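Local coordinates for protein protocatechuate decarboxylase (Klebsiella pneumoniae, PDB 5O3M) that decarboxylates protocatechuate (3,4-dihydroxybenzoic acid) as a prenylated-flavin-dependent member of the UbiD family, and can carry out para-carboxylation of catechols in the reverse direction, at residues T439-D444 / F481-P486; G386-K391 / I418-E423; R393-E398 / V485-K490. All coordinates share one frame; numbering follows the deposited sequence.

The three interactions lie on the same side of the chain's centre, round one of the two bound pentane-1,5-diol molecules, and each brings part of its pocket. Interactions 1 and 2, with centres about 11 Å apart, are built on neighbouring strands of one sheet. They are tied by a probable hydrogen bond of 2.8 Å from Val-485 N to Asp-422 OD2, and this same bond connects interaction 2 with interaction 3, their centres about 14 Å apart. Interactions 1 and 3 share Val-485 and Pro-486, and their centres are about 13 Å apart. Together they give this pocket Asp-422, Glu-423, Arg-440, Val-485 and Lys-490; Asp-424 is its sixth residue.

Interaction 1: T439-D444 / F481-P486; sequences TRMQGD and FDCTVP. With 9JE (pentane-1,5-diol), chain H.
Arg-440 and Cys-483 bring their backbones within 5.1 Å, CA to CA, with no direct hydrogen bond between the two segments. What replaces one is a CA-H...O contact: Arg-440 O lies 3.1 Å from Cys-483 CA, with an angle of 148° at the hydrogen. A water supplies the polar link, accepting from Arg-440 NH1 in the plane of the guanidinium, at its edge, and donating to Cys-483 O at 2.6 Å. The tight half of the contact follows the arginine chain. With CG beside the backbone N (chi1 -65°) and the rest extended as far as NE, that chain runs obliquely past Val-485, whose CG2 methyl sits over one guanidinium face, off-centre and 3.5 Å from NE. The diol approaches the same cation, its C02 being 3.8 Å from Arg-440 NH2. That nitrogen also makes a salt bridge with Asp-424, and NE meets Tyr-313 OH of a second subunit, so the group is held on several sides. The Met-441 half is looser: Met-441 CB and Cys-483 SG are 4.2 Å apart, and beyond them the segments diverge, Gln-442 turning its CB away. Asp-482 is partly exposed; its OD1 accepts from Thr-484 N in an Asx turn and is also bonded to Thr-484 OG1 at 2.6 Å, two bonds that hold the turn from Asp-482 to Thr-484, while its OD2 is held by Gln-401. Arg-440 is the first residue to depart from helical geometry after helix 430-439, against which Cys-483 packs through Ala-436 and Met-437, while backbone bonds from Phe-481 and Cys-483 place the other segment beside strand 417-422.

Interaction 2: G386-K391 / I418-E423; sequences GILQVK and IILVDE. With 9JE (pentane-1,5-diol), chain H.
Gly-386 and Ile-418 begin a parallel pairing that advances residue by residue; the axes of the short strand segments approach to 4.7 Å, their directions 27° apart. Four backbone hydrogen bonds join them in the parallel zigzag: Ile-419 N to Gly-386 O, Leu-388 N to Ile-419 O, Val-421 N to Leu-388 O, and Val-390 N to Val-421 O, the last at 2.8 Å. On one face Ile-387 and Ile-419 lie side by side, with their CD1 methyls 3.7 Å apart; Ile-433 of helix 430-439 packs on both. On the other, Leu-388 CB rests against Leu-420 CD2 at 3.9 Å, and helix 400-411 covers this side, touching Leu-388 and Ile-418. That helix connects the two strands, making a beta-alpha-beta unit within a mixed sheet, in which strand 371-376 flanks 385-390. Toward the C-terminal ends polar side chains take over, though they meet the other segment mainly through their carbons. Gln-389, CG anti to the backbone N (chi1 -169°) and extended beyond it, lays that carbon 3.3 Å from Asp-422 O and hands its amide nitrogen to Val-425 O. Glu-423 bends back at chi2 (-90°) and crosses the aliphatic part of Lys-391, OE1 lying 3.6 Å from Lys-391 CG, although the opposite charges do not touch. Glu-423 OE2 is 3.2 Å from C05 of the diol, and Asp-422 CB is 3.8 Å from C02.

Interaction 3: R393-E398 / V485-K490; sequences RQPADE and VPWALK. With 9JE (pentane-1,5-diol), chain H.
The Trp-487 indole spreads one face over the backbone of Gln-394 and Pro-395, where the loop between strand 385-390 and helix 400-411 meets the loop after strand 475-482. Pro-395 CA stands 3.7 Å from the centroid of the five-membered ring and 11° off its normal, a CH-pi contact, while Gln-394 N lies 3.3 Å from Trp-487 CZ3. The second flat group, the Arg-393 guanidinium, meets Asp-397 at its edge and in plane: NE meets OD2 and NH2 meets OD1 in a side-on salt bridge, and the anti lone pair of Asp-397 OD2 accepts from Arg-393 N. Together these bonds probably stiffen the 3-10 turn 395-397, against which the indole rests. Glu-398 runs antiparallel alongside Trp-487; CG anti to its own backbone N and a bend at chi2 (56°) bring OE1 back to within 2.9 Å of Trp-487 N, which donates from above the carboxylate plane. At the end of the same 3-10 segment as Trp-487, Lys-490 bends at chi3 and chi4 and hydrogen-bonds through NZ to O01 of the diol, 3.0 Å away. Glu-398 also makes salt bridges with Lys-392 and with Arg-471 of a third subunit, so its buried carboxylate probably remains ionised.

Interaction 1: T439-D444 / F481-P486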
loop_
_atom_site.group_PDB
_atom_site.type_symbol
_atom_site.label_atom_id
_atom_site.label_comp_id
_atom_site.label_asym_id
_atom_site.label_seq_id
_atom_site.Cartn_x
_atom_site.Cartn_y
_atom_site.Cartn_z
ATOM N N THR A 439 18.142 -10.831 8.561
ATOM C CA THR A 439 18.350 -10.209 9.865
ATOM C C THR A 439 18.463 -8.689 9.798
ATOM O O THR A 439 18.506 -8.048 10.848
ATOM C CB THR A 439 19.613 -10.788 10.546
ATOM O OG1 THR A 439 20.785 -10.396 9.818
ATOM C CG2 THR A 439 19.572 -12.328 10.608
ATOM N N ARG A 440 18.505 -8.105 8.605
ATOM C CA ARG A 440 18.702 -6.670 8.374
ATOM C C ARG A 440 17.668 -6.145 7.377
ATOM O O ARG A 440 17.963 -5.391 6.443
ATOM C CB ARG A 440 20.121 -6.390 7.882
ATOM C CG ARG A 440 21.193 -6.719 8.938
ATOM C CD ARG A 440 22.583 -6.579 8.377
ATOM N NE ARG A 440 23.625 -6.733 9.384
ATOM C CZ ARG A 440 24.908 -6.512 9.127
ATOM N NH1 ARG A 440 25.269 -6.134 7.897
ATOM N NH2 ARG A 440 25.812 -6.657 10.084
ATOM N N MET A 441 16.419 -6.529 7.588
ATOM C CA MET A 441 15.358 -6.177 6.656
ATOM C C MET A 441 14.034 -6.421 7.361
ATOM O O MET A 441 13.857 -7.477 7.978
ATOM C CB MET A 441 15.483 -7.021 5.361
ATOM C CG MET A 441 14.518 -6.665 4.230
ATOM S SD MET A 441 12.984 -7.648 4.279
ATOM C CE MET A 441 13.478 -9.095 3.344
ATOM N N GLN A 442 13.124 -5.447 7.285
ATOM C CA GLN A 442 11.724 -5.635 7.669
ATOM C C GLN A 442 10.866 -5.368 6.444
ATOM O O GLN A 442 10.958 -4.291 5.848
ATOM C CB GLN A 442 11.331 -4.727 8.842
ATOM C CG GLN A 442 11.920 -5.210 10.160
ATOM C CD GLN A 442 11.229 -6.463 10.672
ATOM O OE1 GLN A 442 10.047 -6.671 10.392
ATOM N NE2 GLN A 442 11.956 -7.305 11.447
ATOM N N GLY A 443 10.060 -6.365 6.054
ATOM C CA GLY A 443 9.425 -6.335 4.745
ATOM C C GLY A 443 8.574 -5.100 4.491
ATOM O O GLY A 443 8.513 -4.615 3.354
ATOM N N ASP A 444 7.916 -4.562 5.534
ATOM C CA ASP A 444 7.045 -3.398 5.354
ATOM C C ASP A 444 7.792 -2.070 5.506
ATOM O O ASP A 444 7.168 -1.006 5.419
ATOM C CB ASP A 444 5.814 -3.467 6.313
ATOM C CG ASP A 444 6.188 -3.510 7.821
ATOM O OD1 ASP A 444 5.278 -3.274 8.663
ATOM O OD2 ASP A 444 7.362 -3.785 8.177
ATOM N N PHE A 481 15.692 -3.664 -2.358
ATOM C CA PHE A 481 15.687 -4.341 -1.061
ATOM C C PHE A 481 16.817 -3.721 -0.248
ATOM O O PHE A 481 17.997 -4.017 -0.476
ATOM C CB PHE A 481 15.895 -5.849 -1.179
ATOM C CG PHE A 481 14.855 -6.576 -1.980
ATOM C CD1 PHE A 481 15.005 -6.733 -3.341
ATOM C CD2 PHE A 481 13.766 -7.160 -1.361
ATOM C CE1 PHE A 481 14.058 -7.442 -4.099
ATOM C CE2 PHE A 481 12.820 -7.834 -2.096
ATOM C CZ PHE A 481 12.980 -7.999 -3.478
ATOM N N ASP A 482 16.461 -2.860 0.699
ATOM C CA ASP A 482 17.454 -2.204 1.539
ATOM C C ASP A 482 17.756 -3.104 2.734
ATOM O O ASP A 482 16.975 -3.171 3.688
ATOM C CB ASP A 482 16.982 -0.837 2.010
ATOM C CG ASP A 482 18.026 -0.141 2.891
ATOM O OD1 ASP A 482 19.159 -0.687 3.039
ATOM O OD2 ASP A 482 17.711 0.943 3.430
ATOM N N CYS A 483 18.920 -3.761 2.700
ATOM C CA CYS A 483 19.400 -4.595 3.794
ATOM C C CYS A 483 20.625 -3.983 4.480
ATOM O O CYS A 483 21.447 -4.696 5.059
ATOM C CB CYS A 483 19.688 -6.008 3.276
ATOM S SG CYS A 483 18.273 -6.710 2.266
ATOM N N THR A 484 20.766 -2.657 4.416
ATOM C CA THR A 484 21.748 -1.952 5.234
ATOM C C THR A 484 21.152 -1.677 6.615
ATOM O O THR A 484 19.950 -1.425 6.752
ATOM C CB THR A 484 22.193 -0.647 4.557
ATOM O OG1 THR A 484 21.110 0.299 4.533
ATOM C CG2 THR A 484 22.630 -0.935 3.102
ATOM N N VAL A 485 21.988 -1.778 7.638
ATOM C CA VAL A 485 21.551 -1.454 8.997
ATOM C C VAL A 485 21.248 0.041 9.075
ATOM O O VAL A 485 22.056 0.861 8.594
ATOM C CB VAL A 485 22.636 -1.849 10.016
ATOM C CG1 VAL A 485 22.220 -1.454 11.424
ATOM C CG2 VAL A 485 22.974 -3.351 9.921
ATOM N N PRO A 486 20.101 0.456 9.626
ATOM C CA PRO A 486 19.854 1.891 9.829
ATOM C C PRO A 486 20.975 2.527 10.638
ATOM O O PRO A 486 21.406 1.991 11.658
ATOM C CB PRO A 486 18.520 1.917 10.594
ATOM C CG PRO A 486 17.826 0.618 10.208
ATOM C CD PRO A 486 18.967 -0.378 10.066
HETATM C C02 9JE H . 26.946 -3.048 9.560
HETATM C C03 9JE H . 28.401 -2.718 9.278
HETATM C C04 9JE H . 29.366 -2.988 10.425
HETATM C C05 9JE H . 30.778 -2.979 9.788
HETATM C C06 9JE H . 31.840 -3.128 10.870
HETATM O O01 9JE H . 26.464 -1.929 10.268
HETATM O O07 9JE H . 31.148 -3.810 11.939
HETATM O O HOH W 1 23.982 -5.033 5.594
#

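Interaction 2: G386-K391 / I418-E423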
loop_
_atom_site.group_PDB
_atom_site.type_symbol
_atom_site.label_atom_id
_atom_site.label_comp_id
_atom_site.label_asym_id
_atom_site.label_seq_id
_atom_site.Cartn_x
_atom_site.Cartn_y
_atom_site.Cartn_z
ATOM N N GLY A 386 21.377 -6.247 -9.274
ATOM C CA GLY A 386 22.558 -5.577 -8.756
ATOM C C GLY A 386 22.692 -5.644 -7.237
ATOM O O GLY A 386 21.779 -5.247 -6.516
ATOM N N ILE A 387 23.811 -6.164 -6.735
ATOM C CA ILE A 387 24.146 -6.139 -5.312
ATOM C C ILE A 387 25.120 -4.992 -5.105
ATOM O O ILE A 387 26.242 -5.015 -5.633
ATOM C CB ILE A 387 24.772 -7.467 -4.834
ATOM C CG1 ILE A 387 24.119 -8.688 -5.504
ATOM C CG2 ILE A 387 24.686 -7.565 -3.304
ATOM C CD1 ILE A 387 22.633 -8.796 -5.159
ATOM N N LEU A 388 24.700 -3.972 -4.367
ATOM C CA LEU A 388 25.578 -2.858 -4.036
ATOM C C LEU A 388 26.030 -2.988 -2.591
ATOM O O LEU A 388 25.204 -3.147 -1.679
ATOM C CB LEU A 388 24.884 -1.513 -4.257
ATOM C CG LEU A 388 24.920 -0.946 -5.678
ATOM C CD1 LEU A 388 24.318 -1.922 -6.678
ATOM C CD2 LEU A 388 24.180 0.365 -5.704
ATOM N N GLN A 389 27.331 -2.901 -2.378
ATOM C CA GLN A 389 27.891 -2.904 -1.036
ATOM C C GLN A 389 28.303 -1.486 -0.665
ATOM O O GLN A 389 29.157 -0.884 -1.332
ATOM C CB GLN A 389 29.079 -3.855 -0.951
ATOM C CG GLN A 389 29.563 -4.138 0.455
ATOM C CD GLN A 389 30.949 -4.769 0.436
ATOM O OE1 GLN A 389 31.872 -4.204 -0.141
ATOM N NE2 GLN A 389 31.088 -5.955 1.034
ATOM N N VAL A 390 27.707 -0.955 0.400
ATOM C CA VAL A 390 27.998 0.416 0.789
ATOM C C VAL A 390 28.525 0.439 2.219
ATOM O O VAL A 390 28.410 -0.527 2.980
ATOM C CB VAL A 390 26.765 1.332 0.634
ATOM C CG1 VAL A 390 26.182 1.199 -0.776
ATOM C CG2 VAL A 390 25.706 0.992 1.666
ATOM N N LYS A 391 29.128 1.568 2.575
ATOM C CA LYS A 391 29.606 1.807 3.927
ATOM C C LYS A 391 29.038 3.127 4.412
ATOM O O LYS A 391 29.350 4.183 3.850
ATOM C CB LYS A 391 31.130 1.854 3.988
ATOM C CG LYS A 391 31.643 2.183 5.368
ATOM C CD LYS A 391 33.164 2.142 5.415
ATOM C CE LYS A 391 33.631 2.372 6.842
ATOM N NZ LYS A 391 35.104 2.506 6.942
ATOM N N ILE A 418 17.525 -4.297 -7.019
ATOM C CA ILE A 418 18.747 -3.888 -6.340
ATOM C C ILE A 418 18.708 -4.429 -4.920
ATOM O O ILE A 418 17.669 -4.366 -4.255
ATOM C CB ILE A 418 18.874 -2.353 -6.311
ATOM C CG1 ILE A 418 18.845 -1.779 -7.725
ATOM C CG2 ILE A 418 20.096 -1.938 -5.503
ATOM C CD1 ILE A 418 20.090 -2.101 -8.552
ATOM N N ILE A 419 19.831 -4.954 -4.445
ATOM C CA ILE A 419 19.971 -5.356 -3.051
ATOM C C ILE A 419 21.115 -4.557 -2.454
ATOM O O ILE A 419 22.228 -4.540 -3.002
ATOM C CB ILE A 419 20.203 -6.865 -2.894
ATOM C CG1 ILE A 419 19.055 -7.640 -3.560
ATOM C CG2 ILE A 419 20.315 -7.209 -1.436
ATOM C CD1 ILE A 419 19.279 -9.161 -3.558
ATOM N N LEU A 420 20.829 -3.863 -1.361
ATOM C CA LEU A 420 21.781 -2.986 -0.699
ATOM C C LEU A 420 22.269 -3.664 0.568
ATOM O O LEU A 420 21.450 -4.114 1.377
ATOM C CB LEU A 420 21.136 -1.642 -0.351
ATOM C CG LEU A 420 20.522 -0.912 -1.528
ATOM C CD1 LEU A 420 19.634 0.204 -1.013
ATOM C CD2 LEU A 420 21.627 -0.346 -2.395
ATOM N N VAL A 421 23.599 -3.736 0.739
ATOM C CA VAL A 421 24.189 -4.341 1.926
ATOM C C VAL A 421 25.375 -3.512 2.403
ATOM O O VAL A 421 25.951 -2.712 1.660
ATOM C CB VAL A 421 24.624 -5.807 1.688
ATOM C CG1 VAL A 421 23.434 -6.660 1.252
ATOM C CG2 VAL A 421 25.789 -5.882 0.670
ATOM N N ASP A 422 25.755 -3.744 3.658
ATOM C CA ASP A 422 26.866 -3.045 4.290
ATOM C C ASP A 422 28.196 -3.734 3.992
ATOM O O ASP A 422 28.241 -4.804 3.390
ATOM C CB ASP A 422 26.623 -2.950 5.795
ATOM C CG ASP A 422 25.449 -2.075 6.114
ATOM O OD1 ASP A 422 25.561 -0.876 5.811
ATOM O OD2 ASP A 422 24.424 -2.594 6.608
ATOM N N GLU A 423 29.291 -3.123 4.459
ATOM C CA GLU A 423 30.622 -3.581 4.090
ATOM C C GLU A 423 31.021 -4.880 4.773
ATOM O O GLU A 423 32.067 -5.422 4.424
ATOM C CB GLU A 423 31.673 -2.509 4.391
ATOM C CG GLU A 423 31.955 -2.299 5.872
ATOM C CD GLU A 423 31.059 -1.237 6.515
ATOM O OE1 GLU A 423 29.974 -0.920 5.975
ATOM O OE2 GLU A 423 31.453 -0.721 7.580
HETATM C C02 9JE H . 26.946 -3.048 9.560
HETATM C C03 9JE H . 28.401 -2.718 9.278
HETATM C C04 9JE H . 29.366 -2.988 10.425
HETATM C C05 9JE H . 30.778 -2.979 9.788
HETATM C C06 9JE H . 31.840 -3.128 10.870
HETATM O O01 9JE H . 26.464 -1.929 10.268
HETATM O O07 9JE H . 31.148 -3.810 11.939
#

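Interaction 3: R393-E398 / V485-K490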
loop_
_atom_site.group_PDB
_atom_site.type_symbol
_atom_site.label_atom_id
_atom_site.label_comp_id
_atom_site.label_asym_id
_atom_site.label_seq_id
_atom_site.Cartn_x
_atom_site.Cartn_y
_atom_site.Cartn_z
ATOM N N ARG A 393 29.360 5.963 6.791
ATOM C CA ARG A 393 30.501 6.519 7.506
ATOM C C ARG A 393 30.128 7.629 8.476
ATOM O O ARG A 393 30.960 8.006 9.302
ATOM C CB ARG A 393 31.526 7.073 6.500
ATOM C CG ARG A 393 31.728 6.176 5.286
ATOM C CD ARG A 393 32.122 6.975 4.057
ATOM N NE ARG A 393 30.967 7.621 3.432
ATOM C CZ ARG A 393 31.038 8.340 2.317
ATOM N NH1 ARG A 393 32.211 8.495 1.711
ATOM N NH2 ARG A 393 29.946 8.895 1.796
ATOM N N GLN A 394 28.912 8.158 8.391
ATOM C CA GLN A 394 28.500 9.355 9.110
ATOM C C GLN A 394 26.979 9.463 8.997
ATOM O O GLN A 394 26.388 8.869 8.085
ATOM C CB GLN A 394 29.159 10.604 8.521
ATOM C CG GLN A 394 28.576 10.892 7.139
ATOM C CD GLN A 394 29.512 11.650 6.237
ATOM O OE1 GLN A 394 30.130 12.627 6.656
ATOM N NE2 GLN A 394 29.630 11.202 4.986
ATOM N N PRO A 395 26.328 10.217 9.901
ATOM C CA PRO A 395 24.850 10.273 9.869
ATOM C C PRO A 395 24.281 10.604 8.495
ATOM O O PRO A 395 23.274 10.016 8.096
ATOM C CB PRO A 395 24.502 11.354 10.909
ATOM C CG PRO A 395 25.718 11.419 11.847
ATOM C CD PRO A 395 26.912 10.961 11.042
ATOM N N ALA A 396 24.910 11.515 7.752
ATOM C CA ALA A 396 24.386 11.907 6.447
ATOM C C ALA A 396 24.383 10.767 5.425
ATOM O O ALA A 396 23.696 10.883 4.401
ATOM C CB ALA A 396 25.186 13.098 5.901
ATOM N N ASP A 397 25.141 9.679 5.659
ATOM C CA ASP A 397 25.072 8.531 4.752
ATOM C C ASP A 397 23.763 7.770 4.888
ATOM O O ASP A 397 23.439 6.970 4.007
ATOM C CB ASP A 397 26.243 7.555 4.971
ATOM C CG ASP A 397 27.560 8.042 4.340
ATOM O OD1 ASP A 397 27.537 8.916 3.456
ATOM O OD2 ASP A 397 28.631 7.541 4.744
ATOM N N GLU A 398 23.019 7.971 5.972
ATOM C CA GLU A 398 21.687 7.390 6.050
ATOM C C GLU A 398 20.790 8.096 5.039
ATOM O O GLU A 398 20.723 9.326 5.012
ATOM C CB GLU A 398 21.117 7.516 7.464
ATOM C CG GLU A 398 19.704 6.888 7.633
ATOM C CD GLU A 398 19.649 5.408 7.216
ATOM O OE1 GLU A 398 20.579 4.640 7.582
ATOM O OE2 GLU A 398 18.682 5.014 6.511
ATOM N N VAL A 485 21.988 -1.778 7.638
ATOM C CA VAL A 485 21.551 -1.454 8.997
ATOM C C VAL A 485 21.248 0.041 9.075
ATOM O O VAL A 485 22.056 0.861 8.594
ATOM C CB VAL A 485 22.636 -1.849 10.016
ATOM C CG1 VAL A 485 22.220 -1.454 11.424
ATOM C CG2 VAL A 485 22.974 -3.351 9.921
ATOM N N PRO A 486 20.101 0.456 9.626
ATOM C CA PRO A 486 19.854 1.891 9.829
ATOM C C PRO A 486 20.975 2.527 10.638
ATOM O O PRO A 486 21.406 1.991 11.658
ATOM C CB PRO A 486 18.520 1.917 10.594
ATOM C CG PRO A 486 17.826 0.618 10.208
ATOM C CD PRO A 486 18.967 -0.378 10.066
ATOM N N TRP A 487 21.437 3.694 10.181
ATOM C CA TRP A 487 22.582 4.344 10.814
ATOM C C TRP A 487 22.465 4.349 12.341
ATOM O O TRP A 487 23.416 4.009 13.055
ATOM C CB TRP A 487 22.735 5.768 10.276
ATOM C CG TRP A 487 23.729 6.558 11.093
ATOM C CD1 TRP A 487 23.444 7.444 12.094
ATOM C CD2 TRP A 487 25.161 6.486 11.014
ATOM N NE1 TRP A 487 24.608 7.933 12.639
ATOM C CE2 TRP A 487 25.676 7.362 12.000
ATOM C CE3 TRP A 487 26.056 5.766 10.208
ATOM C CZ2 TRP A 487 27.047 7.553 12.190
ATOM C CZ3 TRP A 487 27.424 5.952 10.402
ATOM C CH2 TRP A 487 27.906 6.839 11.389
ATOM N N ALA A 488 21.293 4.706 12.858
ATOM C CA ALA A 488 21.149 4.914 14.297
ATOM C C ALA A 488 21.284 3.627 15.099
ATOM O O ALA A 488 21.557 3.685 16.300
ATOM C CB ALA A 488 19.788 5.570 14.584
ATOM N N LEU A 489 21.101 2.472 14.468
ATOM C CA LEU A 489 21.080 1.190 15.159
ATOM C C LEU A 489 22.364 0.372 14.967
ATOM O O LEU A 489 22.435 -0.769 15.437
ATOM C CB LEU A 489 19.874 0.384 14.682
ATOM C CG LEU A 489 18.588 1.225 14.685
ATOM C CD1 LEU A 489 17.430 0.509 13.982
ATOM C CD2 LEU A 489 18.214 1.622 16.143
ATOM N N LYS A 490 23.382 0.927 14.305
ATOM C CA LYS A 490 24.520 0.106 13.877
ATOM C C LYS A 490 25.223 -0.584 15.045
ATOM O O LYS A 490 25.730 -1.695 14.878
ATOM C CB LYS A 490 25.483 0.967 13.071
ATOM C CG LYS A 490 24.838 1.388 11.702
ATOM C CD LYS A 490 25.669 2.429 10.957
ATOM C CE LYS A 490 27.071 1.888 10.680
ATOM N NZ LYS A 490 27.081 0.967 9.538
HETATM C C02 9JE H . 26.946 -3.048 9.560
HETATM C C03 9JE H . 28.401 -2.718 9.278
HETATM C C04 9JE H . 29.366 -2.988 10.425
HETATM C C05 9JE H . 30.778 -2.979 9.788
HETATM C C06 9JE H . 31.840 -3.128 10.870
HETATM O O01 9JE H . 26.464 -1.929 10.268
HETATM O O07 9JE H . 31.148 -3.810 11.939
#